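Local coordinates for SusD homolog (Bacteroides thetaiotaomicron VPI-5482, PDB 3IHV), which probably binds sugars at the bacterial outer membrane, as a member of the SusD family of glycan-capturing proteins, at residues K370-Q374 with N389-Y393; N248-G252 with Y376-N380; G38-L44 with G278-N284; N31-Y37 with E262-Y266. All coordinates share one frame; numbering follows the deposited sequence. Where two conformers were deposited one is given.

From the N terminus, residues 31-37 and 38-44 follow each other directly, and each awaits a partner more than two hundred residues later. Contact 4 closes the first long loop at 262-266, bringing helix 34-38 to strand 259-263; contact 3 closes the next, packing helix 40-44 on the loop 278-284, so the two cross rather than nest. Contact 2 begins at 248-252, inside both loops, and crosses both, joining the end of helix 242-250 to the loop after helix 373-376. Contact 1, short and local, follows contacts 3 and 4 in series but crosses contact 2; it sets the start of helix 373-376 against the approach to strand 392-396. Contacts 1 and 4 share a sodium ion.

Contact 1. Residues K370-Q374 with N389-Y393. With NA (sodium ion), chain F; EDO (1,2-ethanediol), chain L.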
loop_
_atom_site.group_PDB
_atom_site.type_symbol
_atom_site.label_atom_id
_atom_site.label_comp_id
_atom_site.label_asym_id
_atom_site.label_seq_id
_atom_site.Cartn_x
_atom_site.Cartn_y
_atom_site.Cartn_z
ATOM N N LYS A 370 -8.414 9.736 -5.834
ATOM C CA LYS A 370 -8.405 9.579 -4.374
ATOM C C LYS A 370 -7.582 10.642 -3.656
ATOM O O LYS A 370 -7.881 10.986 -2.515
ATOM C CB LYS A 370 -7.878 8.206 -4.014
ATOM C CG LYS A 370 -8.837 7.115 -4.429
ATOM C CD LYS A 370 -8.350 5.718 -4.097
ATOM C CE LYS A 370 -9.496 4.706 -4.258
ATOM N NZ LYS A 370 -9.174 3.244 -3.998
ATOM N N TRP A 371 -6.519 11.100 -4.312
ATOM C CA TRP A 371 -5.612 12.087 -3.726
ATOM C C TRP A 371 -5.636 13.418 -4.492
ATOM O O TRP A 371 -4.613 14.068 -4.687
ATOM C CB TRP A 371 -4.202 11.493 -3.507
ATOM C CG TRP A 371 -4.307 10.190 -2.761
ATOM C CD1 TRP A 371 -4.461 10.035 -1.411
ATOM C CD2 TRP A 371 -4.393 8.866 -3.330
ATOM N NE1 TRP A 371 -4.633 8.698 -1.103
ATOM C CE2 TRP A 371 -4.551 7.962 -2.252
ATOM C CE3 TRP A 371 -4.253 8.353 -4.625
ATOM C CZ2 TRP A 371 -4.654 6.579 -2.436
ATOM C CZ3 TRP A 371 -4.359 6.970 -4.818
ATOM C CH2 TRP A 371 -4.535 6.099 -3.713
ATOM N N ASP A 372 -6.853 13.829 -4.865
ATOM C CA ASP A 372 -7.090 15.103 -5.489
ATOM C C ASP A 372 -6.963 16.251 -4.452
ATOM O O ASP A 372 -7.906 16.578 -3.701
ATOM C CB ASP A 372 -8.462 15.094 -6.130
ATOM C CG ASP A 372 -8.753 16.361 -6.873
ATOM O OD1 ASP A 372 -8.116 17.414 -6.564
ATOM O OD2 ASP A 372 -9.650 16.309 -7.715
ATOM N N ILE A 373 -5.773 16.832 -4.409
ATOM C CA ILE A 373 -5.474 17.911 -3.466
ATOM C C ILE A 373 -6.415 19.139 -3.646
ATOM O O ILE A 373 -6.916 19.670 -2.664
ATOM C CB ILE A 373 -3.976 18.311 -3.542
ATOM C CG1 ILE A 373 -3.107 17.175 -3.008
ATOM C CG2 ILE A 373 -3.724 19.603 -2.780
ATOM C CD1 ILE A 373 -1.589 17.413 -3.132
ATOM N N GLN A 374 -6.628 19.573 -4.889
ATOM C CA GLN A 374 -7.468 20.720 -5.162
ATOM C C GLN A 374 -8.880 20.477 -4.629
ATOM O O GLN A 374 -9.487 21.361 -4.054
ATOM C CB GLN A 374 -7.508 20.968 -6.656
ATOM C CG GLN A 374 -8.443 22.052 -7.115
ATOM C CD GLN A 374 -7.995 23.450 -6.737
ATOM O OE1 GLN A 374 -6.788 23.752 -6.633
ATOM N NE2 GLN A 374 -8.961 24.329 -6.609
ATOM N N ASN A 389 1.492 17.120 2.232
ATOM C CA ASN A 389 1.131 16.569 3.536
ATOM C C ASN A 389 0.020 15.513 3.417
ATOM O O ASN A 389 -0.594 15.158 4.416
ATOM C CB ASN A 389 0.695 17.711 4.450
ATOM C CG ASN A 389 1.823 18.617 4.756
ATOM O OD1 ASN A 389 2.957 18.156 4.920
ATOM N ND2 ASN A 389 1.544 19.910 4.826
ATOM N N VAL A 390 -0.236 14.967 2.237
ATOM C CA VAL A 390 -1.247 13.936 2.060
ATOM C C VAL A 390 -0.769 12.589 2.636
ATOM O O VAL A 390 0.372 12.171 2.423
ATOM C CB VAL A 390 -1.667 13.764 0.577
ATOM C CG1 VAL A 390 -2.677 12.609 0.400
ATOM C CG2 VAL A 390 -2.230 15.093 0.023
ATOM N N ASN A 391 -1.650 11.911 3.365
ATOM C CA ASN A 391 -1.288 10.650 4.006
ATOM C C ASN A 391 -1.442 9.431 3.113
ATOM O O ASN A 391 -1.924 9.556 1.992
ATOM C CB ASN A 391 -2.063 10.489 5.312
ATOM C CG ASN A 391 -1.720 11.548 6.307
ATOM O OD1 ASN A 391 -0.715 12.259 6.168
ATOM N ND2 ASN A 391 -2.579 11.709 7.336
ATOM N N TRP A 392 -0.987 8.287 3.614
ATOM C CA TRP A 392 -1.003 7.031 2.849
ATOM C C TRP A 392 -1.634 5.854 3.580
ATOM O O TRP A 392 -1.104 5.372 4.594
ATOM C CB TRP A 392 0.414 6.627 2.390
ATOM C CG TRP A 392 0.347 5.459 1.472
ATOM C CD1 TRP A 392 0.758 4.183 1.716
ATOM C CD2 TRP A 392 -0.161 5.469 0.144
ATOM N NE1 TRP A 392 0.493 3.383 0.631
ATOM C CE2 TRP A 392 -0.073 4.137 -0.355
ATOM C CE3 TRP A 392 -0.764 6.450 -0.644
ATOM C CZ2 TRP A 392 -0.499 3.785 -1.627
ATOM C CZ3 TRP A 392 -1.176 6.116 -1.915
ATOM C CH2 TRP A 392 -1.046 4.787 -2.401
ATOM N N TYR A 393 -2.757 5.379 3.068
ATOM C CA TYR A 393 -3.380 4.193 3.633
ATOM C C TYR A 393 -2.637 2.929 3.174
ATOM O O TYR A 393 -2.668 2.560 1.983
ATOM C CB TYR A 393 -4.826 3.993 3.203
ATOM C CG TYR A 393 -5.837 4.988 3.740
ATOM C CD1 TYR A 393 -6.123 5.055 5.113
ATOM C CD2 TYR A 393 -6.549 5.791 2.873
ATOM C CE1 TYR A 393 -7.075 5.924 5.604
ATOM C CE2 TYR A 393 -7.516 6.689 3.349
ATOM C CZ TYR A 393 -7.777 6.736 4.716
ATOM O OH TYR A 393 -8.728 7.604 5.177
HETATM NA NA NA F . -0.811 14.677 6.656
HETATM C C1 EDO L . -1.596 19.442 0.825
HETATM O O1 EDO L . -0.797 18.382 1.338
HETATM C C2 EDO L . -0.845 20.188 -0.257
HETATM O O2 EDO L . 0.559 19.988 -0.090
HETATM O O HOH W 1 -4.040 7.776 1.595
HETATM O O HOH W 2 -1.196 13.806 8.849
HETATM O O HOH W 3 -3.269 14.636 5.277
HETATM O O HOH W 4 -1.592 16.798 7.204
#
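Trp371 and Val390 bring the two backbones nearest, their CA atoms 7.5 Å apart, where the loop entering helix 373-376 passes the approach to strand 392-396 of the SusD-family fold. Side chains and a water fill that gap. The Trp371 indole, CG anti to its carbonyl carbon (chi1 -51°), lies as a slab between two neighbours: Lys370 CB sits over the centre of one face, and Trp392 CZ3 comes over the opposite face near the rim, 3.5 Å from Trp371 CZ2. The two indoles meet obliquely, their six-membered rings inclined by 33°. Val390 suits its place because its fork serves two partners: CG1 touches Trp371 CD1 at 3.6 Å, while CG2 reaches Ile373 CG1 at 3.8 Å. The buried Trp371 NE1 is satisfied by a water at 2.9 Å, which donates to Asn391 O and accepts from Tyr393 N, stitching the indole to the strand. On the far side of the 389-393 backbone, Asn389 O and Asn391 OD1 bind a sodium ion with three waters, and Phe265 O completes its protein ligands. Asn391 uses both ends of its amide there: OD1 binds the ion at 2.5 Å, while ND2 donates at 2.9 Å to a water that is itself a sodium ligand.

Contact 2. Residues N248-G252 with Y376-N380; sequences NTCNG and YVTTN
Hydrogen bonds from Asn251 to residues 376-378 dominate this contact, the nearest CA pair being Asn251 and Val377. Asn251 ND2 donates to Tyr376 O at 2.8 Å and almost straight (177°); the oxygen lies in the plane of the asparagine amide, although the nitrogen stands above the carbonyl plane of Tyr376. Asn251 OD1 takes Thr378 N on a lone pair at 3.1 Å. The same oxygen accepts a longer bond from Thr378 OG1, which comes from above the amide plane; a chi1 of 60° sets that hydroxyl between its own backbone N and carbonyl carbon. A water links OD1 to Thr379 OG1, and ND2 has a second acceptor in Lys247 O, so the amide is well fixed against a flip. A leucine here would have no amide, and would probably leave Tyr376 O and Thr378 N without their mates and the loop freer to move. Apolar contacts sit alongside: Cys250 CB packs on Tyr376 CB at 3.7 Å and on Val377 CG2 at 4.1 Å. A sulfur-aromatic contact adds to them, Cys250 SG lying obliquely 5.0 Å from the centroid of the Tyr376 ring. Asparagine suits this bridging because its amide mimics a peptide group, here joining the end of helix 242-250 to the loop that leaves helix 373-376.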
loop_
_atom_site.group_PDB
_atom_site.type_symbol
_atom_site.label_atom_id
_atom_site.label_comp_id
_atom_site.label_asym_id
_atom_site.label_seq_id
_atom_site.Cartn_x
_atom_site.Cartn_y
_atom_site.Cartn_z
ATOM N N ASN A 248 -10.432 12.575 4.695
ATOM C CA ASN A 248 -9.624 12.389 5.891
ATOM C C ASN A 248 -8.129 12.292 5.619
ATOM O O ASN A 248 -7.322 13.011 6.223
ATOM C CB ASN A 248 -10.046 11.110 6.647
ATOM C CG ASN A 248 -11.384 11.224 7.325
ATOM O OD1 ASN A 248 -11.976 12.306 7.423
ATOM N ND2 ASN A 248 -11.836 10.100 7.884
ATOM N N THR A 249 -7.759 11.417 4.696
ATOM C CA THR A 249 -6.338 11.176 4.436
ATOM C C THR A 249 -5.620 12.400 3.825
ATOM O O THR A 249 -4.429 12.589 4.049
ATOM C CB THR A 249 -6.142 9.885 3.612
ATOM O OG1 THR A 249 -4.852 9.314 3.907
ATOM C CG2 THR A 249 -6.298 10.169 2.110
ATOM N N CYS A 250 -6.364 13.240 3.100
ATOM C CA CYS A 250 -5.802 14.452 2.494
ATOM C C CYS A 250 -5.756 15.604 3.479
ATOM O O CYS A 250 -5.145 16.622 3.175
ATOM C CB CYS A 250 -6.622 14.906 1.277
ATOM S SG CYS A 250 -6.465 13.795 -0.138
ATOM N N ASN A 251 -6.424 15.481 4.631
ATOM C CA ASN A 251 -6.412 16.536 5.628
ATOM C C ASN A 251 -5.852 16.184 6.985
ATOM O O ASN A 251 -6.159 16.876 7.972
ATOM C CB ASN A 251 -7.807 17.093 5.762
ATOM C CG ASN A 251 -8.171 17.910 4.585
ATOM O OD1 ASN A 251 -7.671 19.035 4.427
ATOM N ND2 ASN A 251 -8.990 17.356 3.717
ATOM N N GLY A 252 -5.067 15.117 7.056
ATOM C CA GLY A 252 -4.420 14.735 8.297
ATOM C C GLY A 252 -5.388 14.414 9.410
ATOM O O GLY A 252 -5.121 14.733 10.557
ATOM N N TYR A 376 -9.801 18.120 -2.174
ATOM C CA TYR A 376 -9.907 17.791 -0.753
ATOM C C TYR A 376 -9.234 18.675 0.300
ATOM O O TYR A 376 -9.747 18.772 1.403
ATOM C CB TYR A 376 -9.468 16.345 -0.540
ATOM C CG TYR A 376 -10.387 15.319 -1.176
ATOM C CD1 TYR A 376 -11.732 15.252 -0.823
ATOM C CD2 TYR A 376 -9.913 14.378 -2.045
ATOM C CE1 TYR A 376 -12.564 14.309 -1.371
ATOM C CE2 TYR A 376 -10.737 13.429 -2.600
ATOM C CZ TYR A 376 -12.062 13.389 -2.261
ATOM O OH TYR A 376 -12.902 12.455 -2.818
ATOM N N VAL A 377 -8.093 19.281 -0.012
ATOM C CA VAL A 377 -7.331 19.973 1.019
ATOM C C VAL A 377 -7.967 21.295 1.385
ATOM O O VAL A 377 -8.135 22.153 0.534
ATOM C CB VAL A 377 -5.858 20.082 0.630
ATOM C CG1 VAL A 377 -5.078 20.851 1.693
ATOM C CG2 VAL A 377 -5.304 18.707 0.514
ATOM N N THR A 378 -8.372 21.430 2.651
ATOM C CA THR A 378 -9.091 22.632 3.101
ATOM C C THR A 378 -8.180 23.737 3.613
ATOM O O THR A 378 -8.640 24.880 3.855
ATOM C CB THR A 378 -10.060 22.270 4.243
ATOM O OG1 THR A 378 -9.318 21.723 5.340
ATOM C CG2 THR A 378 -11.074 21.251 3.780
ATOM N N THR A 379 -6.901 23.417 3.815
ATOM C CA THR A 379 -5.978 24.375 4.397
ATOM C C THR A 379 -4.770 24.708 3.542
ATOM O O THR A 379 -4.360 23.941 2.684
ATOM C CB THR A 379 -5.490 23.871 5.713
ATOM O OG1 THR A 379 -4.815 22.616 5.519
ATOM C CG2 THR A 379 -6.688 23.686 6.643
ATOM N N ASN A 380 -4.230 25.901 3.794
ATOM C CA ASN A 380 -3.036 26.379 3.109
ATOM C C ASN A 380 -1.792 25.957 3.860
ATOM O O ASN A 380 -1.753 26.013 5.088
ATOM C CB ASN A 380 -3.048 27.891 3.008
ATOM C CG ASN A 380 -4.097 28.389 2.063
ATOM O OD1 ASN A 380 -4.823 29.326 2.382
ATOM N ND2 ASN A 380 -4.197 27.760 0.890
HETATM O O HOH W 5 -5.683 20.093 5.648
#

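Contact 3. Residues G38-L44 with G278-N284; sequences GYYLSIL and GRIGKWN
Tyr39 O is gripped by two backbone donors, Ile43 N at 2.8 Å and Leu44 N at 3.0 Å, which reach it from opposite faces of the carbonyl plane; the second belongs to a wider pi-type turn. The turn brings Ile43 and Leu44 round beside Tyr39, on the side of the loop 278-284. Arg279 N donates to Gly38 O at 2.9 Å and joins the two backbones. Glycine suits position 278 beside it, since a CB there would press on Gly38 CA. Tyr39, with CG anti to the backbone N (chi1 179°), projects between two loop side chains. Arg279 CD lies over one face of its ring in a CH-pi contact, 3.8 Å from the centroid, while NE of that arginine runs on to a salt bridge with Asp34. CE1 and OH of the tyrosine edge come over the face of Trp283, giving an edge-to-face pair with planes 52° apart. The indole also receives Ile43 CG2 at 3.4 Å from CE3 and Leu44 CD1 at 3.8 Å from CH2. A serine in place of Trp283 would remove this surface and is likely to open a gap beside Ile43 and Leu44, leaving the Tyr39 ring less firmly held. Ile43 CD1 rests 3.5 Å from Asn284 CG, whose OD1 is engaged by Gly281 N. This buried aromatic and aliphatic cluster packs helix 40-44 against the loop following strand 259-263 in the SusD-family fold.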
loop_
_atom_site.group_PDB
_atom_site.type_symbol
_atom_site.label_atom_id
_atom_site.label_comp_id
_atom_site.label_asym_id
_atom_site.label_seq_id
_atom_site.Cartn_x
_atom_site.Cartn_y
_atom_site.Cartn_z
ATOM N N GLY A 38 6.820 7.355 1.173
ATOM C CA GLY A 38 6.731 8.657 0.555
ATOM C C GLY A 38 6.587 8.544 -0.966
ATOM O O GLY A 38 5.996 9.435 -1.596
ATOM N N TYR A 39 7.084 7.436 -1.543
ATOM C CA TYR A 39 7.098 7.258 -3.005
ATOM C C TYR A 39 7.294 5.843 -3.489
ATOM O O TYR A 39 6.445 5.317 -4.212
ATOM C CB TYR A 39 8.163 8.206 -3.585
ATOM C CG TYR A 39 8.385 8.190 -5.076
ATOM C CD1 TYR A 39 7.345 7.995 -5.963
ATOM C CD2 TYR A 39 9.612 8.548 -5.587
ATOM C CE1 TYR A 39 7.564 8.022 -7.351
ATOM C CE2 TYR A 39 9.839 8.583 -6.974
ATOM C CZ TYR A 39 8.811 8.285 -7.831
ATOM O OH TYR A 39 9.044 8.336 -9.173
ATOM N N TYR A 40 8.374 5.156 -3.110
ATOM C CA TYR A 40 8.607 3.865 -3.755
ATOM C C TYR A 40 7.631 2.752 -3.376
ATOM O O TYR A 40 7.065 2.079 -4.242
ATOM C CB TYR A 40 10.055 3.365 -3.587
ATOM C CG TYR A 40 11.176 4.307 -4.012
ATOM C CD1 TYR A 40 10.962 5.423 -4.786
ATOM C CD2 TYR A 40 12.486 3.982 -3.710
ATOM C CE1 TYR A 40 12.034 6.247 -5.165
ATOM C CE2 TYR A 40 13.522 4.787 -4.033
ATOM C CZ TYR A 40 13.307 5.923 -4.772
ATOM O OH TYR A 40 14.353 6.733 -5.111
ATOM N N LEU A 41 7.455 2.513 -2.089
ATOM C CA LEU A 41 6.557 1.454 -1.641
ATOM C C LEU A 41 5.076 1.815 -1.741
ATOM O O LEU A 41 4.234 0.915 -1.655
ATOM C CB LEU A 41 6.856 1.046 -0.195
ATOM C CG LEU A 41 8.177 0.317 0.043
ATOM C CD1 LEU A 41 8.324 0.034 1.574
ATOM C CD2 LEU A 41 8.323 -0.987 -0.767
ATOM N N SER A 42 4.777 3.117 -1.804
ATOM C CA SER A 42 3.395 3.560 -1.952
ATOM C C SER A 42 3.002 3.577 -3.418
ATOM O O SER A 42 1.975 2.970 -3.820
ATOM C CB SER A 42 3.216 4.930 -1.356
ATOM O OG SER A 42 4.222 5.833 -1.847
ATOM N N ILE A 43 3.842 4.193 -4.237
ATOM C CA ILE A 43 3.454 4.445 -5.624
ATOM C C ILE A 43 4.261 3.724 -6.689
ATOM O O ILE A 43 3.714 2.941 -7.445
ATOM C CB ILE A 43 3.539 5.987 -5.913
ATOM C CG1 ILE A 43 2.593 6.779 -5.003
ATOM C CG2 ILE A 43 3.288 6.301 -7.415
ATOM C CD1 ILE A 43 2.864 8.302 -5.020
ATOM N N LEU A 44 5.563 3.943 -6.684
ATOM C CA LEU A 44 6.401 3.580 -7.824
ATOM C C LEU A 44 6.515 2.102 -8.098
ATOM O O LEU A 44 6.513 1.709 -9.255
ATOM C CB LEU A 44 7.821 4.185 -7.696
ATOM C CG LEU A 44 8.752 4.134 -8.902
ATOM C CD1 LEU A 44 8.174 4.910 -10.129
ATOM C CD2 LEU A 44 10.159 4.654 -8.492
ATOM N N GLY A 278 5.581 13.622 1.721
ATOM C CA GLY A 278 5.640 12.613 0.708
ATOM C C GLY A 278 5.162 13.126 -0.628
ATOM O O GLY A 278 4.914 14.315 -0.819
ATOM N N ARG A 279 5.016 12.197 -1.556
ATOM C CA ARG A 279 4.587 12.518 -2.914
ATOM C C ARG A 279 3.133 12.146 -3.192
ATOM O O ARG A 279 2.698 12.141 -4.338
ATOM C CB ARG A 279 5.509 11.805 -3.897
ATOM C CG ARG A 279 6.982 12.206 -3.754
ATOM C CD ARG A 279 7.773 11.616 -4.863
ATOM N NE ARG A 279 9.219 11.674 -4.645
ATOM C CZ ARG A 279 10.055 12.513 -5.243
ATOM N NH1 ARG A 279 9.621 13.401 -6.122
ATOM N NH2 ARG A 279 11.358 12.455 -4.968
ATOM N N ILE A 280 2.373 11.853 -2.143
ATOM C CA ILE A 280 0.990 11.382 -2.301
ATOM C C ILE A 280 0.129 12.565 -2.737
ATOM O O ILE A 280 0.254 13.685 -2.202
ATOM C CB ILE A 280 0.430 10.726 -1.024
ATOM C CG1 ILE A 280 1.430 9.742 -0.346
ATOM C CG2 ILE A 280 -0.920 10.077 -1.330
ATOM C CD1 ILE A 280 2.036 8.628 -1.226
ATOM N N GLY A 281 -0.698 12.361 -3.753
ATOM C CA GLY A 281 -1.454 13.459 -4.367
ATOM C C GLY A 281 -0.610 14.311 -5.327
ATOM O O GLY A 281 -1.115 15.243 -5.952
ATOM N N LYS A 282 0.683 13.990 -5.459
ATOM C CA LYS A 282 1.566 14.719 -6.351
ATOM C C LYS A 282 1.889 13.819 -7.529
ATOM O O LYS A 282 1.315 13.970 -8.603
ATOM C CB LYS A 282 2.833 15.179 -5.594
ATOM C CG LYS A 282 2.514 15.971 -4.293
ATOM C CD LYS A 282 1.650 17.184 -4.525
ATOM C CE LYS A 282 2.393 18.321 -5.175
ATOM N NZ LYS A 282 1.737 19.724 -5.300
ATOM N N TRP A 283 2.740 12.821 -7.311
ATOM C CA TRP A 283 3.127 11.917 -8.369
ATOM C C TRP A 283 1.947 11.031 -8.803
ATOM O O TRP A 283 1.832 10.637 -9.971
ATOM C CB TRP A 283 4.286 11.046 -7.880
ATOM C CG TRP A 283 5.258 10.643 -8.941
ATOM C CD1 TRP A 283 6.400 11.304 -9.271
ATOM C CD2 TRP A 283 5.220 9.467 -9.773
ATOM N NE1 TRP A 283 7.073 10.628 -10.255
ATOM C CE2 TRP A 283 6.379 9.488 -10.571
ATOM C CE3 TRP A 283 4.329 8.409 -9.914
ATOM C CZ2 TRP A 283 6.651 8.498 -11.516
ATOM C CZ3 TRP A 283 4.611 7.435 -10.833
ATOM C CH2 TRP A 283 5.773 7.481 -11.614
ATOM N N ASN A 284 1.050 10.744 -7.864
ATOM C CA ASN A 284 -0.140 9.954 -8.173
ATOM C C ASN A 284 -1.402 10.791 -7.996
ATOM O O ASN A 284 -2.478 10.273 -7.709
ATOM C CB ASN A 284 -0.197 8.701 -7.318
ATOM C CG ASN A 284 -0.448 9.002 -5.854
ATOM O OD1 ASN A 284 -0.242 10.160 -5.399
ATOM N ND2 ASN A 284 -0.868 8.000 -5.110
#

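Contact 4. Residues N31-Y37 with E262-Y266. With NA (sodium ion), chain F; EDO (1,2-ethanediol), chain M; EDO (1,2-ethanediol), chain N.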
loop_
_atom_site.group_PDB
_atom_site.type_symbol
_atom_site.label_atom_id
_atom_site.label_comp_id
_atom_site.label_asym_id
_atom_site.label_seq_id
_atom_site.Cartn_x
_atom_site.Cartn_y
_atom_site.Cartn_z
ATOM N N ASN A 31 9.071 4.976 7.902
ATOM C CA ASN A 31 7.991 4.904 6.940
ATOM C C ASN A 31 7.815 6.105 6.033
ATOM O O ASN A 31 7.259 5.919 4.954
ATOM C CB ASN A 31 6.644 4.615 7.638
ATOM C CG ASN A 31 6.550 3.185 8.119
ATOM O OD1 ASN A 31 7.144 2.278 7.521
ATOM N ND2 ASN A 31 5.789 2.976 9.167
ATOM N N THR A 32 8.247 7.285 6.471
ATOM C CA THR A 32 8.045 8.527 5.709
ATOM C C THR A 32 9.119 8.767 4.664
ATOM O O THR A 32 9.031 9.731 3.916
ATOM C CB THR A 32 7.915 9.773 6.626
ATOM O OG1 THR A 32 9.105 9.935 7.402
ATOM C CG2 THR A 32 6.664 9.647 7.532
ATOM N N LEU A 33 10.154 7.936 4.653
ATOM C CA LEU A 33 11.194 8.044 3.626
ATOM C C LEU A 33 10.626 7.889 2.211
ATOM O O LEU A 33 9.715 7.112 1.955
ATOM C CB LEU A 33 12.275 6.995 3.837
ATOM C CG LEU A 33 13.220 7.198 5.044
ATOM C CD1 LEU A 33 13.925 5.904 5.310
ATOM C CD2 LEU A 33 14.243 8.336 4.868
ATOM N N ASP A 34 11.267 8.594 1.286
ATOM C CA ASP A 34 10.921 8.534 -0.112
ATOM C C ASP A 34 11.015 7.075 -0.590
ATOM O O ASP A 34 10.149 6.587 -1.308
ATOM C CB ASP A 34 11.892 9.462 -0.862
ATOM C CG ASP A 34 11.368 9.947 -2.219
ATOM O OD1 ASP A 34 10.246 10.480 -2.298
ATOM O OD2 ASP A 34 12.128 9.841 -3.204
ATOM N N ALA A 35 12.048 6.360 -0.131
ATOM C CA ALA A 35 12.257 4.967 -0.494
ATOM C C ALA A 35 11.313 3.982 0.188
ATOM O O ALA A 35 11.315 2.785 -0.109
ATOM C CB ALA A 35 13.739 4.568 -0.203
HETATM N N MSE A 36 10.544 4.474 1.150
HETATM C CA MSE A 36 9.497 3.740 1.845
HETATM C C MSE A 36 8.152 4.291 1.325
HETATM O O MSE A 36 7.950 4.304 0.109
HETATM C CB MSE A 36 9.673 3.876 3.364
HETATM C CG MSE A 36 10.979 3.311 3.863
HETATM SE SE MSE A 36 11.000 1.370 3.928
HETATM C CE MSE A 36 9.717 1.087 5.388
ATOM N N TYR A 37 7.259 4.791 2.185
ATOM C CA TYR A 37 5.909 5.138 1.709
ATOM C C TYR A 37 5.763 6.535 1.128
ATOM O O TYR A 37 4.685 6.884 0.654
ATOM C CB TYR A 37 4.859 4.799 2.802
ATOM C CG TYR A 37 4.926 3.328 3.158
ATOM C CD1 TYR A 37 4.322 2.400 2.355
ATOM C CD2 TYR A 37 5.672 2.877 4.251
ATOM C CE1 TYR A 37 4.435 1.037 2.616
ATOM C CE2 TYR A 37 5.773 1.513 4.532
ATOM C CZ TYR A 37 5.178 0.614 3.713
ATOM O OH TYR A 37 5.317 -0.732 3.983
ATOM N N GLU A 262 -1.878 3.690 8.543
ATOM C CA GLU A 262 -1.868 4.844 7.699
ATOM C C GLU A 262 -0.606 5.614 8.059
ATOM O O GLU A 262 -0.315 5.805 9.244
ATOM C CB GLU A 262 -3.164 5.656 7.931
ATOM C CG GLU A 262 -3.299 6.913 7.059
ATOM C CD GLU A 262 -4.573 7.686 7.315
ATOM O OE1 GLU A 262 -5.334 7.328 8.259
ATOM O OE2 GLU A 262 -4.828 8.616 6.529
ATOM N N ILE A 263 0.142 6.027 7.030
ATOM C CA ILE A 263 1.376 6.770 7.204
ATOM C C ILE A 263 1.047 8.246 7.184
ATOM O O ILE A 263 0.452 8.745 6.221
ATOM C CB ILE A 263 2.377 6.498 6.056
ATOM C CG1 ILE A 263 2.470 5.008 5.760
ATOM C CG2 ILE A 263 3.758 7.121 6.371
ATOM C CD1 ILE A 263 2.675 4.142 6.993
ATOM N N SER A 264 1.406 8.953 8.235
ATOM C CA SER A 264 1.162 10.385 8.311
ATOM C C SER A 264 2.348 11.184 7.795
ATOM O O SER A 264 3.491 11.008 8.242
ATOM C CB SER A 264 0.853 10.823 9.745
ATOM O OG SER A 264 0.810 12.234 9.846
ATOM N N PHE A 265 2.058 12.061 6.847
ATOM C CA PHE A 265 3.035 13.018 6.355
ATOM C C PHE A 265 2.578 14.406 6.763
ATOM O O PHE A 265 1.423 14.763 6.559
ATOM C CB PHE A 265 3.132 12.965 4.842
ATOM C CG PHE A 265 3.681 11.680 4.324
ATOM C CD1 PHE A 265 5.033 11.467 4.267
ATOM C CD2 PHE A 265 2.840 10.684 3.893
ATOM C CE1 PHE A 265 5.551 10.276 3.793
ATOM C CE2 PHE A 265 3.330 9.476 3.426
ATOM C CZ PHE A 265 4.713 9.264 3.363
ATOM N N TYR A 266 3.458 15.168 7.390
ATOM C CA TYR A 266 3.129 16.519 7.708
ATOM C C TYR A 266 4.344 17.335 8.048
ATOM O O TYR A 266 5.130 16.963 8.925
ATOM C CB TYR A 266 2.096 16.686 8.868
ATOM C CG TYR A 266 1.905 18.158 9.149
ATOM C CD1 TYR A 266 1.159 18.954 8.288
ATOM C CD2 TYR A 266 2.542 18.777 10.223
ATOM C CE1 TYR A 266 1.040 20.315 8.496
ATOM C CE2 TYR A 266 2.421 20.138 10.430
ATOM C CZ TYR A 266 1.665 20.895 9.570
ATOM O OH TYR A 266 1.554 22.263 9.779
HETATM NA NA NA F . -0.811 14.677 6.656
HETATM C C1 EDO M . 4.134 8.143 10.100
HETATM O O1 EDO M . 2.762 7.916 10.376
HETATM C C2 EDO M . 4.977 6.931 10.451
HETATM O O2 EDO M . 4.466 5.671 9.997
HETATM C C1 EDO N . 1.974 2.651 11.210
HETATM O O1 EDO N . 0.931 2.864 12.185
HETATM C C2 EDO N . 1.899 3.709 10.096
HETATM O O2 EDO N . 1.870 5.065 10.562
HETATM O O HOH W 2 -1.196 13.806 8.849
HETATM O O HOH W 3 -3.269 14.636 5.277
HETATM O O HOH W 4 -1.592 16.798 7.204
#
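Phe265 reaches across to Thr32 and Tyr37 with its ring, while its backbone stays with a sodium ion. From CB, CG stands anti to the carbonyl carbon (chi1 -66°), which swings the ring toward residues 31-37. CD1 passes Thr32 CB and CG2 at van der Waals distance. CE1 comes closer, 3.5 Å from Thr32 O, which lies at the ring edge in its plane, where the slightly positive aromatic hydrogens probably favour a carbonyl. At the tip, CZ meets Tyr37 O obliquely at 3.6 Å; that oxygen accepts a hydrogen bond from Ser42 OG. A flat aromatic suits this place because its rim can meet the Thr32 carbonyl while its carbons pack on the threonine side chain. Two residues earlier, in the conformer given, Ile263 puts CG1 3.8 Å from Tyr37 CB, crossing that side chain at about a right angle. Thr32 adds its methyl, CG2 lying 3.5 Å from Ser264 O, while its hydroxyl is turned to Arg29 O. An ethanediol, probably from the crystallisation liquor, spans the segments: Ser264 N donates to its O1 at 2.7 Å and Asn31 ND2 to its O2 at 3.1 Å. Ser264 OG is hydrogen-bonded to a water of the metal shell. Phe265 O, 2.2 Å from the sodium, is the third protein ligand of the all-oxygen site it shares with Asn389 and Asn391, set where the chain leaves strand 259-263.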